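Local coordinates for protein tyrosyl-DNA phosphodiesterase 2 (Danio rerio, PDB 4F1H) that belongs to the endonuclease/exonuclease/phosphatase family of DNase I-like folds and is seen here with DNA and a magnesium ion bound, at residues H182-W187 with R202-R207; T189-N194 with D240-Y245. One frame throughout, in Å; residues are numbered along the deposited sequence. Where two conformers were deposited one is given.

Contact 1 of 2, residues H182-W187 with R202-R207. With nucleotides of chain A.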
loop_
_atom_site.group_PDB
_atom_site.type_symbol
_atom_site.label_atom_id
_atom_site.label_comp_id
_atom_site.label_asym_id
_atom_site.label_seq_id
_atom_site.Cartn_x
_atom_site.Cartn_y
_atom_site.Cartn_z
ATOM N N HIS B 182 -4.504 -18.896 -8.829
ATOM C CA HIS B 182 -4.084 -19.229 -10.182
ATOM C C HIS B 182 -4.461 -18.187 -11.242
ATOM O O HIS B 182 -4.253 -18.405 -12.438
ATOM C CB HIS B 182 -4.549 -20.645 -10.542
ATOM C CG HIS B 182 -3.951 -21.706 -9.668
ATOM N ND1 HIS B 182 -4.675 -22.381 -8.708
ATOM C CD2 HIS B 182 -2.686 -22.186 -9.589
ATOM C CE1 HIS B 182 -3.887 -23.241 -8.088
ATOM N NE2 HIS B 182 -2.675 -23.142 -8.603
ATOM N N CYS B 183 -5.008 -17.054 -10.802
ATOM C CA CYS B 183 -5.066 -15.872 -11.654
ATOM C C CYS B 183 -4.426 -14.669 -10.931
ATOM O O CYS B 183 -4.840 -13.522 -11.107
ATOM C CB CYS B 183 -6.495 -15.568 -12.105
ATOM S SG CYS B 183 -7.685 -15.245 -10.776
ATOM N N ARG B 184 -3.393 -14.947 -10.140
ATOM C CA ARG B 184 -2.676 -13.906 -9.364
ATOM C C ARG B 184 -1.517 -13.201 -10.101
ATOM O O ARG B 184 -1.547 -11.976 -10.295
ATOM C CB ARG B 184 -2.108 -14.554 -8.105
ATOM C CG ARG B 184 -1.427 -13.585 -7.168
ATOM C CD ARG B 184 -1.101 -14.307 -5.846
ATOM N NE ARG B 184 -0.325 -13.400 -5.001
ATOM C CZ ARG B 184 0.031 -13.666 -3.750
ATOM N NH1 ARG B 184 -0.343 -14.804 -3.182
ATOM N NH2 ARG B 184 0.721 -12.772 -3.067
ATOM N N TYR B 185 -0.505 -13.955 -10.510
ATOM C CA TYR B 185 0.703 -13.324 -11.038
ATOM C C TYR B 185 0.525 -13.064 -12.506
ATOM O O TYR B 185 0.110 -13.967 -13.268
ATOM C CB TYR B 185 1.924 -14.234 -10.828
ATOM C CG TYR B 185 2.068 -14.600 -9.393
ATOM C CD1 TYR B 185 2.279 -13.607 -8.433
ATOM C CD2 TYR B 185 1.961 -15.929 -8.981
ATOM C CE1 TYR B 185 2.406 -13.936 -7.073
ATOM C CE2 TYR B 185 2.075 -16.262 -7.635
ATOM C CZ TYR B 185 2.303 -15.258 -6.693
ATOM O OH TYR B 185 2.413 -15.596 -5.353
ATOM N N THR B 186 0.842 -11.840 -12.931
ATOM C CA THR B 186 0.637 -11.455 -14.338
ATOM C C THR B 186 1.959 -11.205 -15.058
ATOM O O THR B 186 2.025 -11.085 -16.290
ATOM C CB THR B 186 -0.263 -10.204 -14.488
ATOM O OG1 THR B 186 0.439 -9.039 -14.015
ATOM C CG2 THR B 186 -1.607 -10.326 -13.721
ATOM N N TRP B 187 3.045 -11.153 -14.292
ATOM C CA TRP B 187 4.396 -11.056 -14.889
ATOM C C TRP B 187 5.241 -12.035 -14.077
ATOM O O TRP B 187 5.509 -11.784 -12.902
ATOM C CB TRP B 187 4.923 -9.609 -14.729
ATOM C CG TRP B 187 6.180 -9.326 -15.525
ATOM C CD1 TRP B 187 6.278 -8.994 -16.867
ATOM C CD2 TRP B 187 7.511 -9.379 -15.027
ATOM N NE1 TRP B 187 7.614 -8.802 -17.206
ATOM C CE2 TRP B 187 8.378 -9.053 -16.090
ATOM C CE3 TRP B 187 8.050 -9.666 -13.767
ATOM C CZ2 TRP B 187 9.762 -9.003 -15.929
ATOM C CZ3 TRP B 187 9.426 -9.617 -13.608
ATOM C CH2 TRP B 187 10.262 -9.276 -14.681
ATOM N N ARG B 202 7.671 -13.096 -9.522
ATOM C CA ARG B 202 6.258 -13.354 -9.836
ATOM C C ARG B 202 5.485 -12.157 -9.291
ATOM O O ARG B 202 5.354 -12.014 -8.086
ATOM C CB ARG B 202 5.776 -14.661 -9.161
ATOM C CG ARG B 202 6.656 -15.884 -9.488
ATOM C CD ARG B 202 6.097 -17.194 -8.887
ATOM N NE ARG B 202 5.024 -17.772 -9.694
ATOM C CZ ARG B 202 4.162 -18.686 -9.242
ATOM N NH1 ARG B 202 4.239 -19.115 -7.988
ATOM N NH2 ARG B 202 3.216 -19.169 -10.044
ATOM N N CYS B 203 4.995 -11.293 -10.182
ATOM C CA CYS B 203 4.468 -9.982 -9.806
ATOM C C CYS B 203 3.046 -9.775 -10.312
ATOM O O CYS B 203 2.678 -10.266 -11.406
ATOM C CB CYS B 203 5.337 -8.915 -10.466
ATOM S SG CYS B 203 7.061 -9.007 -9.900
ATOM N N ARG B 204 2.230 -9.084 -9.525
ATOM C CA ARG B 204 0.861 -8.809 -9.965
ATOM C C ARG B 204 0.808 -7.352 -10.446
ATOM O O ARG B 204 0.290 -6.479 -9.772
ATOM C CB ARG B 204 -0.154 -9.067 -8.843
ATOM C CG ARG B 204 -1.630 -9.006 -9.340
ATOM C CD ARG B 204 -2.613 -9.504 -8.285
ATOM N NE ARG B 204 -2.795 -8.548 -7.175
ATOM C CZ ARG B 204 -3.688 -7.559 -7.154
ATOM N NH1 ARG B 204 -4.476 -7.319 -8.209
ATOM N NH2 ARG B 204 -3.784 -6.791 -6.086
ATOM N N PHE B 205 1.366 -7.113 -11.626
ATOM C CA PHE B 205 1.517 -5.744 -12.160
ATOM C C PHE B 205 0.237 -5.273 -12.847
ATOM O O PHE B 205 -0.072 -4.076 -12.852
ATOM C CB PHE B 205 2.672 -5.715 -13.191
ATOM C CG PHE B 205 4.059 -5.769 -12.579
ATOM C CD1 PHE B 205 4.284 -5.389 -11.244
ATOM C CD2 PHE B 205 5.139 -6.178 -13.360
ATOM C CE1 PHE B 205 5.602 -5.438 -10.712
ATOM C CE2 PHE B 205 6.418 -6.233 -12.835
ATOM C CZ PHE B 205 6.644 -5.841 -11.502
ATOM N N ASP B 206 -0.498 -6.219 -13.440
ATOM C CA ASP B 206 -1.663 -5.869 -14.220
ATOM C C ASP B 206 -2.862 -5.986 -13.321
ATOM O O ASP B 206 -3.094 -7.051 -12.721
ATOM C CB ASP B 206 -1.715 -6.832 -15.400
ATOM C CG ASP B 206 -0.465 -6.686 -16.257
ATOM O OD1 ASP B 206 -0.405 -5.703 -17.056
ATOM O OD2 ASP B 206 0.510 -7.460 -16.082
ATOM N N ARG B 207 -3.609 -4.884 -13.205
ATOM C CA ARG B 207 -4.712 -4.798 -12.253
ATOM C C ARG B 207 -5.886 -4.062 -12.839
ATOM O O ARG B 207 -5.719 -3.230 -13.737
ATOM C CB ARG B 207 -4.293 -4.088 -10.943
ATOM C CG ARG B 207 -3.024 -4.673 -10.285
ATOM C CD ARG B 207 -2.762 -4.056 -8.902
ATOM N NE ARG B 207 -1.587 -4.719 -8.350
ATOM C CZ ARG B 207 -1.236 -4.742 -7.060
ATOM N NH1 ARG B 207 -1.952 -4.095 -6.139
ATOM N NH2 ARG B 207 -0.148 -5.425 -6.702
ATOM P P DC A 3 10.038 -7.506 -7.097
ATOM O OP1 DC A 3 9.387 -6.204 -7.289
ATOM O OP2 DC A 3 11.100 -7.661 -6.043
ATOM O "O5'" DC A 3 8.932 -8.613 -6.819
ATOM C "C5'" DC A 3 9.354 -9.995 -6.949
ATOM C "C4'" DC A 3 8.158 -10.841 -6.602
ATOM O "O4'" DC A 3 8.447 -12.266 -6.853
ATOM C "C3'" DC A 3 7.678 -10.711 -5.162
ATOM O "O3'" DC A 3 6.264 -10.542 -5.231
ATOM C "C2'" DC A 3 8.116 -12.049 -4.536
ATOM C "C1'" DC A 3 7.978 -12.998 -5.723
ATOM N N1 DC A 3 8.875 -14.182 -5.705
ATOM C C2 DC A 3 8.297 -15.441 -5.931
ATOM O O2 DC A 3 7.069 -15.534 -6.092
ATOM N N3 DC A 3 9.122 -16.528 -5.939
ATOM C C4 DC A 3 10.439 -16.361 -5.741
ATOM N N4 DC A 3 11.203 -17.466 -5.758
ATOM C C5 DC A 3 11.040 -15.077 -5.515
ATOM C C6 DC A 3 10.220 -14.014 -5.515
ATOM P P DA A 4 5.406 -10.181 -3.919
ATOM O OP1 DA A 4 4.130 -9.570 -4.372
ATOM O OP2 DA A 4 6.270 -9.373 -3.012
ATOM O "O5'" DA A 4 5.162 -11.589 -3.230
ATOM C "C5'" DA A 4 4.368 -12.577 -3.910
ATOM C "C4'" DA A 4 4.379 -13.828 -3.068
ATOM O "O4'" DA A 4 5.685 -14.458 -3.152
ATOM C "C3'" DA A 4 4.112 -13.627 -1.570
ATOM O "O3'" DA A 4 3.176 -14.655 -1.306
ATOM C "C2'" DA A 4 5.467 -13.877 -0.891
ATOM C "C1'" DA A 4 6.058 -14.909 -1.847
ATOM N N9 DA A 4 7.516 -14.985 -1.893
ATOM C C8 DA A 4 8.427 -13.973 -1.704
ATOM N N7 DA A 4 9.682 -14.364 -1.848
ATOM C C5 DA A 4 9.579 -15.713 -2.181
ATOM C C6 DA A 4 10.569 -16.697 -2.458
ATOM N N6 DA A 4 11.891 -16.439 -2.456
ATOM N N1 DA A 4 10.139 -17.951 -2.749
ATOM C C2 DA A 4 8.815 -18.202 -2.757
ATOM N N3 DA A 4 7.798 -17.362 -2.506
ATOM C C4 DA A 4 8.258 -16.113 -2.233
ATOM P P DG A 2 11.315 -4.515 -12.421
ATOM O OP1 DG A 2 9.953 -4.243 -11.884
ATOM O OP2 DG A 2 12.429 -3.512 -12.232
ATOM O "O5'" DG A 2 11.927 -5.844 -11.776
ATOM C "C5'" DG A 2 11.163 -7.039 -11.904
ATOM C "C4'" DG A 2 11.462 -7.871 -10.673
ATOM O "O4'" DG A 2 12.796 -8.444 -10.817
ATOM C "C3'" DG A 2 11.430 -7.154 -9.332
ATOM O "O3'" DG A 2 10.632 -8.010 -8.507
ATOM C "C2'" DG A 2 12.895 -7.157 -8.884
ATOM C "C1'" DG A 2 13.399 -8.437 -9.541
ATOM N N9 DG A 2 14.834 -8.488 -9.795
ATOM C C8 DG A 2 15.610 -7.621 -10.569
ATOM N N7 DG A 2 16.893 -7.975 -10.602
ATOM C C5 DG A 2 16.935 -9.137 -9.789
ATOM C C6 DG A 2 18.026 -9.976 -9.417
ATOM O O6 DG A 2 19.201 -9.861 -9.761
ATOM N N1 DG A 2 17.649 -11.038 -8.593
ATOM C C2 DG A 2 16.345 -11.268 -8.190
ATOM N N2 DG A 2 16.125 -12.329 -7.392
ATOM N N3 DG A 2 15.320 -10.478 -8.504
ATOM C C4 DG A 2 15.683 -9.458 -9.321
#

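Contact 2 of 2, residues T189-N194 with D240-Y245. With nucleotides of chain A.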
loop_
_atom_site.group_PDB
_atom_site.type_symbol
_atom_site.label_atom_id
_atom_site.label_comp_id
_atom_site.label_asym_id
_atom_site.label_seq_id
_atom_site.Cartn_x
_atom_site.Cartn_y
_atom_site.Cartn_z
ATOM N N THR B 189 8.535 -14.660 -14.217
ATOM C CA THR B 189 9.682 -15.059 -15.023
ATOM C C THR B 189 9.975 -16.575 -14.924
ATOM O O THR B 189 10.794 -17.098 -15.682
ATOM C CB THR B 189 10.941 -14.310 -14.634
ATOM O OG1 THR B 189 11.250 -14.606 -13.266
ATOM C CG2 THR B 189 10.747 -12.810 -14.795
ATOM N N LYS B 190 9.337 -17.266 -13.989
ATOM C CA LYS B 190 9.448 -18.726 -13.944
ATOM C C LYS B 190 8.564 -19.391 -15.008
ATOM O O LYS B 190 8.972 -20.341 -15.706
ATOM C CB LYS B 190 9.050 -19.218 -12.553
ATOM C CG LYS B 190 9.335 -20.707 -12.290
ATOM C CD LYS B 190 9.085 -21.047 -10.820
ATOM C CE LYS B 190 9.358 -22.519 -10.512
ATOM N NZ LYS B 190 10.792 -22.783 -10.196
ATOM N N ALA B 191 7.349 -18.869 -15.152
ATOM C CA ALA B 191 6.356 -19.455 -16.040
ATOM C C ALA B 191 6.443 -18.924 -17.457
ATOM O O ALA B 191 5.975 -19.587 -18.395
ATOM C CB ALA B 191 4.970 -19.219 -15.485
ATOM N N ASN B 192 7.020 -17.730 -17.609
ATOM C CA ASN B 192 7.162 -17.049 -18.907
ATOM C C ASN B 192 8.657 -16.872 -19.260
ATOM O O ASN B 192 9.410 -16.227 -18.513
ATOM C CB ASN B 192 6.447 -15.670 -18.855
ATOM C CG ASN B 192 6.335 -15.008 -20.231
ATOM O OD1 ASN B 192 7.328 -14.860 -20.961
ATOM N ND2 ASN B 192 5.131 -14.595 -20.594
ATOM N N SER B 193 9.069 -17.415 -20.402
ATOM C CA SER B 193 10.491 -17.447 -20.772
ATOM C C SER B 193 10.867 -16.404 -21.826
ATOM O O SER B 193 11.980 -16.443 -22.400
ATOM C CB SER B 193 10.854 -18.852 -21.269
ATOM O OG SER B 193 9.964 -19.230 -22.324
ATOM N N ASN B 194 9.972 -15.459 -22.100
ATOM C CA ASN B 194 10.282 -14.490 -23.153
ATOM C C ASN B 194 11.438 -13.604 -22.740
ATOM O O ASN B 194 12.273 -13.240 -23.566
ATOM C CB ASN B 194 9.098 -13.587 -23.458
ATOM C CG ASN B 194 8.188 -14.181 -24.484
ATOM O OD1 ASN B 194 8.198 -15.411 -24.713
ATOM N ND2 ASN B 194 7.395 -13.314 -25.131
ATOM N N ASP B 240 5.742 -10.850 -22.456
ATOM C CA ASP B 240 6.278 -11.237 -21.156
ATOM C C ASP B 240 5.233 -11.125 -20.029
ATOM O O ASP B 240 5.462 -11.633 -18.916
ATOM C CB ASP B 240 7.564 -10.459 -20.826
ATOM C CG ASP B 240 7.344 -8.958 -20.721
ATOM O OD1 ASP B 240 6.349 -8.412 -21.273
ATOM O OD2 ASP B 240 8.215 -8.307 -20.092
ATOM N N HIS B 241 4.109 -10.456 -20.310
ATOM C CA HIS B 241 2.971 -10.425 -19.388
ATOM C C HIS B 241 1.911 -11.413 -19.819
ATOM O O HIS B 241 1.763 -11.667 -21.013
ATOM C CB HIS B 241 2.289 -9.042 -19.419
ATOM C CG HIS B 241 3.101 -7.940 -18.825
ATOM N ND1 HIS B 241 2.713 -7.285 -17.669
ATOM C CD2 HIS B 241 4.220 -7.310 -19.265
ATOM C CE1 HIS B 241 3.582 -6.320 -17.397
ATOM N NE2 HIS B 241 4.515 -6.327 -18.340
ATOM N N TRP B 242 1.120 -11.891 -18.858
ATOM C CA TRP B 242 -0.115 -12.581 -19.188
ATOM C C TRP B 242 -1.195 -11.508 -19.368
ATOM O O TRP B 242 -1.117 -10.422 -18.763
ATOM C CB TRP B 242 -0.497 -13.522 -18.054
ATOM C CG TRP B 242 0.563 -14.542 -17.678
ATOM C CD1 TRP B 242 0.856 -14.934 -16.414
ATOM C CD2 TRP B 242 1.380 -15.344 -18.549
ATOM N NE1 TRP B 242 1.814 -15.907 -16.429
ATOM C CE2 TRP B 242 2.146 -16.191 -17.727
ATOM C CE3 TRP B 242 1.531 -15.431 -19.929
ATOM C CZ2 TRP B 242 3.079 -17.106 -18.254
ATOM C CZ3 TRP B 242 2.439 -16.349 -20.445
ATOM C CH2 TRP B 242 3.192 -17.167 -19.610
ATOM N N GLY B 243 -2.179 -11.767 -20.235
ATOM C CA GLY B 243 -3.298 -10.856 -20.351
ATOM C C GLY B 243 -4.365 -11.184 -19.328
ATOM O O GLY B 243 -4.388 -12.280 -18.767
ATOM N N ILE B 244 -5.237 -10.218 -19.041
ATOM C CA ILE B 244 -6.371 -10.477 -18.150
ATOM C C ILE B 244 -7.647 -10.433 -18.985
ATOM O O ILE B 244 -7.887 -9.460 -19.700
ATOM C CB ILE B 244 -6.501 -9.409 -17.060
ATOM C CG1 ILE B 244 -5.288 -9.457 -16.121
ATOM C CG2 ILE B 244 -7.750 -9.659 -16.194
ATOM C CD1 ILE B 244 -5.255 -8.294 -15.106
ATOM N N TYR B 245 -8.467 -11.501 -18.926
ATOM C CA TYR B 245 -9.848 -11.442 -19.426
ATOM C C TYR B 245 -10.809 -11.310 -18.227
ATOM O O TYR B 245 -10.671 -12.011 -17.212
ATOM C CB TYR B 245 -10.186 -12.701 -20.229
ATOM C CG TYR B 245 -11.648 -12.772 -20.646
ATOM C CD1 TYR B 245 -12.167 -11.907 -21.603
ATOM C CD2 TYR B 245 -12.490 -13.739 -20.095
ATOM C CE1 TYR B 245 -13.501 -11.978 -21.984
ATOM C CE2 TYR B 245 -13.806 -13.819 -20.476
ATOM C CZ TYR B 245 -14.303 -12.939 -21.402
ATOM O OH TYR B 245 -15.632 -13.015 -21.749
ATOM O OP3 DT A 1 6.635 -2.019 -17.407
ATOM P P DT A 1 6.722 -3.507 -17.265
ATOM O OP1 DT A 1 6.478 -4.284 -18.470
ATOM O OP2 DT A 1 5.721 -4.037 -16.273
ATOM O "O5'" DT A 1 8.145 -3.798 -16.631
ATOM C "C5'" DT A 1 8.619 -5.155 -16.663
ATOM C "C4'" DT A 1 10.005 -5.136 -16.053
ATOM O "O4'" DT A 1 10.885 -4.564 -17.059
ATOM C "C3'" DT A 1 10.165 -4.295 -14.781
ATOM O "O3'" DT A 1 11.193 -4.886 -13.963
ATOM C "C2'" DT A 1 10.647 -2.947 -15.311
ATOM C "C1'" DT A 1 11.519 -3.401 -16.482
ATOM N N1 DT A 1 11.725 -2.353 -17.523
ATOM C C2 DT A 1 13.014 -1.911 -17.750
ATOM O O2 DT A 1 13.997 -2.329 -17.118
ATOM N N3 DT A 1 13.110 -0.943 -18.715
ATOM C C4 DT A 1 12.089 -0.389 -19.481
ATOM O O4 DT A 1 12.310 0.481 -20.344
ATOM C C5 DT A 1 10.769 -0.915 -19.180
ATOM C C7 DT A 1 9.563 -0.383 -19.893
ATOM C C6 DT A 1 10.635 -1.860 -18.237
#

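Contact 1 of 2, residues H182-W187 with R202-R207
Thr186 and Trp187 both turn their backbone N-H groups onto the carbonyl of Cys203, the signature of a classic beta bulge. Thr186 N lies 2.9 Å and Trp187 N 3.0 Å from Cys203 O. Cys203 N answers to Trp187 O at 2.8 Å, tying strand 187-188 to strand 202-211 as an antiparallel hydrogen-bonded pair.

The buried, closely bonded part centres on Asp206. Thr186 carries OG1 between its own N and carbonyl carbon (chi1 70°), from where the hydroxyl donates to the anti lone pair of Asp206 OD2 at 2.6 Å; that oxygen also binds His241 ND1. Trp187 and Phe205 lie alongside each other, Phe205 CD2 3.7 Å from Trp187 CB, and extend to nucleotide DG2 of chain A.

The Tyr185 side is just as snug but reaches the partly exposed rim. Arg202 CB sits over one face of the Tyr185 ring, 3.8 Å from its centroid, and Arg184 CG flanks the other; the Arg202 guanidinium turns a face to Tyr185 CD2, its plane 43° from the ring, its NE salt-bridged to Asp188.

Just before bulge residue Cys203, Arg202 N donates almost straight to the sugar O4' of deoxycytidine DC3 of chain A (2.9 Å), which implies that the strand's backbone geometry bears directly on the DNA.

Contact 2 of 2, residues T189-N194 with D240-Y245
Asn192 OD1 accepts Asn194 N at 2.9 Å, in the plane of its carbonyl, closing an Asx turn while the rest of the Asn192 side chain packs on Trp242. The turn folds 192-194 into a compact loop beside Asp240, in a protein of the DNase I-like fold.

The turn leaves the other half of the amide pointing at the indole. With CG anti to the backbone N (chi1 -170°), Asn192 slides past Trp242 in the opposite sense and lays ND2 over its face, 3.2 Å from Trp242 CZ3, while Asn192 CB rests 3.7 Å from Trp242 CH2. The amide plane is inclined 40° to the ring, and ND2 donates to Ser239 O, so both ends of the amide have polar partners and its rotation is fixed.

Nearer the magnesium ion, which is about 5 Å from the Asp240 side chain, Asn194 only loosely approaches Asp240, their CB atoms 4.4 Å apart. Asn194 OD1 accepts from Tyr237 N, and Asp240 OD2 is held by Trp187 NE1. The next residue, His241, turns toward the DNA: its NE2 donates to OP1 of the thymidine nucleotide DT1 of chain A at 2.8 Å, with the phosphate lying in the plane of the imidazole at its edge. At the indole's edge, Ala191 O lies in the ring plane, 3.8 Å from Trp242 CZ2.

How the contacts relate
Contact 1 and contact 2 illustrate how adjoining contacts can differ in their means. DNA is met by contact 1 and by His241 of contact 2, while 189-194 packs against Trp242. Contact 1 joins strands of a single sheet and is held by backbone bonds and a buried hydroxyl; contact 2, though mostly buried, has an exposed rim at Ala191, covers less than half the area and relies on a turn packed against an indole. The centres of contact 1 and contact 2 lie about 9 Å apart, and their segments alternate along the chain. Thr186 O to Trp242 N, 2.8 Å and probably a hydrogen bond, joins the loops that lead into strands of the two sheets, 187-188 and 243-249.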